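Local atomic coordinates of GARP domain-containing protein (Trypanosoma brucei brucei TREU927, PDB entry 6XZ6), a protein that acts as a receptor for the host complement regulator factor H and thereby increases transmission of trypanosomes to tsetse flies. Residues K52-R57 / E207-F212. Residues are numbered along the deposited sequence; the frame is centred on the assembly and turned at random.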
ATOM      1  N   LYS A  52     -14.887  29.360  16.312  1.00 42.36           N
ATOM      2  CA  LYS A  52     -15.738  29.385  17.506  1.00 43.86           C
ATOM      3  C   LYS A  52     -15.402  30.611  18.347  1.00 56.26           C
ATOM      4  O   LYS A  52     -16.309  31.239  18.899  1.00 59.85           O
ATOM      5  CB  LYS A  52     -15.503  28.102  18.324  1.00 45.43           C
ATOM      6  CG  LYS A  52     -16.273  27.950  19.643  1.00 55.80           C
ATOM      7  CD  LYS A  52     -16.133  26.511  20.123  1.00 65.78           C
ATOM      8  CE  LYS A  52     -16.269  26.278  21.601  1.00 79.44           C
ATOM      9  NZ  LYS A  52     -16.209  24.820  21.907  1.00 80.02           N
ATOM     10  N   LYS A  53     -14.099  30.930  18.462  1.00 54.71           N
ATOM     11  CA  LYS A  53     -13.618  32.077  19.212  1.00 57.48           C
ATOM     12  C   LYS A  53     -14.130  33.373  18.553  1.00 62.84           C
ATOM     13  O   LYS A  53     -14.733  34.192  19.247  1.00 65.61           O
ATOM     14  CB  LYS A  53     -12.083  31.980  19.395  1.00 61.60           C
ATOM     15  CG  LYS A  53     -11.221  33.234  19.156  1.00 70.70           C
ATOM     16  CD  LYS A  53     -10.003  32.945  18.235  1.00 80.25           C
ATOM     17  CE  LYS A  53      -8.913  32.080  18.849  1.00 92.02           C
ATOM     18  NZ  LYS A  53      -7.708  31.989  17.976  1.00104.00           N
ATOM     19  N   ALA A  54     -14.005  33.489  17.216  1.00 56.86           N
ATOM     20  CA  ALA A  54     -14.453  34.639  16.421  1.00 58.20           C
ATOM     21  C   ALA A  54     -15.965  34.878  16.574  1.00 62.79           C
ATOM     22  O   ALA A  54     -16.394  36.018  16.769  1.00 64.24           O
ATOM     23  CB  ALA A  54     -14.092  34.427  14.955  1.00 58.55           C
ATOM     24  N   ALA A  55     -16.762  33.788  16.532  1.00 57.24           N
ATOM     25  CA  ALA A  55     -18.210  33.811  16.675  1.00 56.01           C
ATOM     26  C   ALA A  55     -18.568  34.318  18.050  1.00 63.26           C
ATOM     27  O   ALA A  55     -19.553  35.031  18.183  1.00 64.28           O
ATOM     28  CB  ALA A  55     -18.776  32.423  16.476  1.00 53.47           C
ATOM     29  N   LYS A  56     -17.754  33.984  19.066  1.00 60.90           N
ATOM     30  CA  LYS A  56     -17.961  34.418  20.443  1.00 62.32           C
ATOM     31  C   LYS A  56     -17.622  35.901  20.627  1.00 69.71           C
ATOM     32  O   LYS A  56     -18.330  36.602  21.346  1.00 70.98           O
ATOM     33  CB  LYS A  56     -17.196  33.526  21.425  1.00 64.82           C
ATOM     34  CG  LYS A  56     -17.971  32.265  21.822  1.00 72.87           C
ATOM     35  CD  LYS A  56     -17.161  31.420  22.816  1.00 83.26           C
ATOM     36  CE  LYS A  56     -17.730  30.045  23.071  1.00 90.15           C
ATOM     37  NZ  LYS A  56     -16.751  29.186  23.793  1.00 96.39           N
ATOM     38  N   ARG A  57     -16.574  36.386  19.942  1.00 67.78           N
ATOM     39  CA  ARG A  57     -16.127  37.787  19.930  1.00 70.35           C
ATOM     40  C   ARG A  57     -17.183  38.655  19.208  1.00 76.93           C
ATOM     41  O   ARG A  57     -17.453  39.779  19.636  1.00 79.91           O
ATOM     42  CB  ARG A  57     -14.740  37.879  19.248  1.00 67.00           C
ATOM     43  CG  ARG A  57     -14.278  39.270  18.856  1.00 70.02           C
ATOM     44  CD  ARG A  57     -12.939  39.225  18.157  1.00 77.12           C
ATOM     45  NE  ARG A  57     -12.588  40.517  17.567  1.00 88.27           N
ATOM     46  CZ  ARG A  57     -11.467  40.761  16.891  1.00101.21           C
ATOM     47  NH1 ARG A  57     -11.232  41.972  16.396  1.00 77.31           N
ATOM     48  NH2 ARG A  57     -10.569  39.797  16.708  1.00 92.25           N
ATOM     49  N   GLU A 207     -13.190  37.547   9.769  1.00 70.52           N
ATOM     50  CA  GLU A 207     -13.383  38.808   9.031  1.00 74.50           C
ATOM     51  C   GLU A 207     -14.613  39.594   9.502  1.00 80.85           C
ATOM     52  O   GLU A 207     -14.569  40.825   9.569  1.00 85.09           O
ATOM     53  CB  GLU A 207     -13.466  38.553   7.519  1.00 76.12           C
ATOM     54  CG  GLU A 207     -12.177  38.886   6.785  1.00 90.98           C
ATOM     55  CD  GLU A 207     -11.507  37.736   6.053  1.00105.11           C
ATOM     56  OE1 GLU A 207     -12.196  37.052   5.261  1.00 75.75           O
ATOM     57  OE2 GLU A 207     -10.286  37.536   6.255  1.00101.90           O
ATOM     58  N   GLU A 208     -15.711  38.880   9.806  1.00 74.24           N
ATOM     59  CA  GLU A 208     -16.970  39.450  10.290  1.00 73.93           C
ATOM     60  C   GLU A 208     -16.788  39.935  11.727  1.00 80.12           C
ATOM     61  O   GLU A 208     -17.434  40.911  12.117  1.00 81.73           O
ATOM     62  CB  GLU A 208     -18.105  38.409  10.257  1.00 71.31           C
ATOM     63  CG  GLU A 208     -18.295  37.679   8.940  1.00 75.89           C
ATOM     64  CD  GLU A 208     -19.174  38.307   7.877  1.00 96.96           C
ATOM     65  OE1 GLU A 208     -19.469  37.599   6.887  1.00 88.59           O
ATOM     66  OE2 GLU A 208     -19.567  39.488   8.020  1.00 91.39           O
ATOM     67  N   ALA A 209     -15.929  39.236  12.517  1.00 76.27           N
ATOM     68  CA  ALA A 209     -15.669  39.576  13.919  1.00 77.52           C
ATOM     69  C   ALA A 209     -14.574  40.631  14.118  1.00 87.63           C
ATOM     70  O   ALA A 209     -14.327  41.044  15.258  1.00 88.92           O
ATOM     71  CB  ALA A 209     -15.344  38.324  14.715  1.00 75.20           C
ATOM     72  N   ALA A 210     -13.932  41.072  13.016  1.00 87.06           N
ATOM     73  CA  ALA A 210     -12.847  42.051  13.038  1.00 91.06           C
ATOM     74  C   ALA A 210     -13.260  43.406  13.629  1.00 98.92           C
ATOM     75  O   ALA A 210     -12.454  44.053  14.308  1.00101.54           O
ATOM     76  CB  ALA A 210     -12.283  42.229  11.638  1.00 93.27           C
ATOM     77  N   GLN A 211     -14.525  43.806  13.405  1.00 94.89           N
ATOM     78  CA  GLN A 211     -15.079  45.076  13.876  1.00 97.07           C
ATOM     79  C   GLN A 211     -15.299  45.156  15.398  1.00101.68           C
ATOM     80  O   GLN A 211     -15.369  46.265  15.927  1.00105.07           O
ATOM     81  CB  GLN A 211     -16.375  45.416  13.112  1.00 97.76           C
ATOM     82  CG  GLN A 211     -17.558  44.497  13.388  1.00101.57           C
ATOM     83  CD  GLN A 211     -18.708  44.741  12.442  1.00114.59           C
ATOM     84  OE1 GLN A 211     -19.634  45.529  12.702  1.00105.81           O
ATOM     85  NE2 GLN A 211     -18.665  44.076  11.300  1.00105.90           N
ATOM     86  N   PHE A 212     -15.404  44.004  16.096  1.00 95.07           N
ATOM     87  CA  PHE A 212     -15.695  43.934  17.537  1.00 94.38           C
ATOM     88  C   PHE A 212     -14.453  43.794  18.465  1.00 99.36           C
ATOM     89  O   PHE A 212     -13.371  43.452  17.979  1.00 98.59           O
ATOM     90  CB  PHE A 212     -16.699  42.802  17.813  1.00 92.11           C
ATOM     91  CG  PHE A 212     -17.903  42.766  16.903  1.00 92.62           C
ATOM     92  CD1 PHE A 212     -18.964  43.653  17.083  1.00 96.85           C
ATOM     93  CD2 PHE A 212     -17.990  41.832  15.880  1.00 92.28           C
ATOM     94  CE1 PHE A 212     -20.087  43.601  16.250  1.00 96.60           C
ATOM     95  CE2 PHE A 212     -19.120  41.771  15.059  1.00 93.99           C
ATOM     96  CZ  PHE A 212     -20.158  42.657  15.247  1.00 93.37           C
TER
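R57 reaches from helix 4-61 to the backbone of F212 and donates from both NE and NH1 to the single oxygen F212 O, presenting that edge of the guanidinium. NE lies 3.1 Å from F212 O. NH1 is 3.0 Å from F212 O, and both hydrogen bonds are bent to about the same degree, the N-H...O angle at NE being 143°. The oxygen sits close to the guanidinium plane. Seen from the carbonyl, NH1 arrives nearly along the C=O axis, whereas NE stands well above the carbonyl plane. The reach comes from an extended chain: CG is anti to the backbone N (chi1 166°), and the chain runs extended from CG to NE.

A second carbonyl, that of A209, lies over one face of the guanidinium. R57 NE is 2.9 Å from A209 O, but the angle is too poor for a hydrogen bond. That oxygen instead accepts the backbone N-H of F212, within the type I turn from A209 to F212. The guanidinium is thus bonded to the last carbonyl of the turn, F212 O, and faces the first, A209 O, without a bond.

One turn back along the helix, A54 and A209 meet through their methyl groups, CB to CB 4.1 Å, where the chain after E208 passes helix 4-61. The A209 methyl also rests on A54 O; both side chains are small, and A54 CA and A209 CA are 5.7 Å apart. F212 sets its CB against R57 O at 3.6 Å, and the F212 side chain also touches A58 of helix 4-61.

Helix 67-125 flanks the contact, touching A55, E208 and Q211. The whole is a type I beta turn packed against helix 4-61 in an elongated, all-helical bundle, with an arginine bonded to the carbonyl of the turn's last residue.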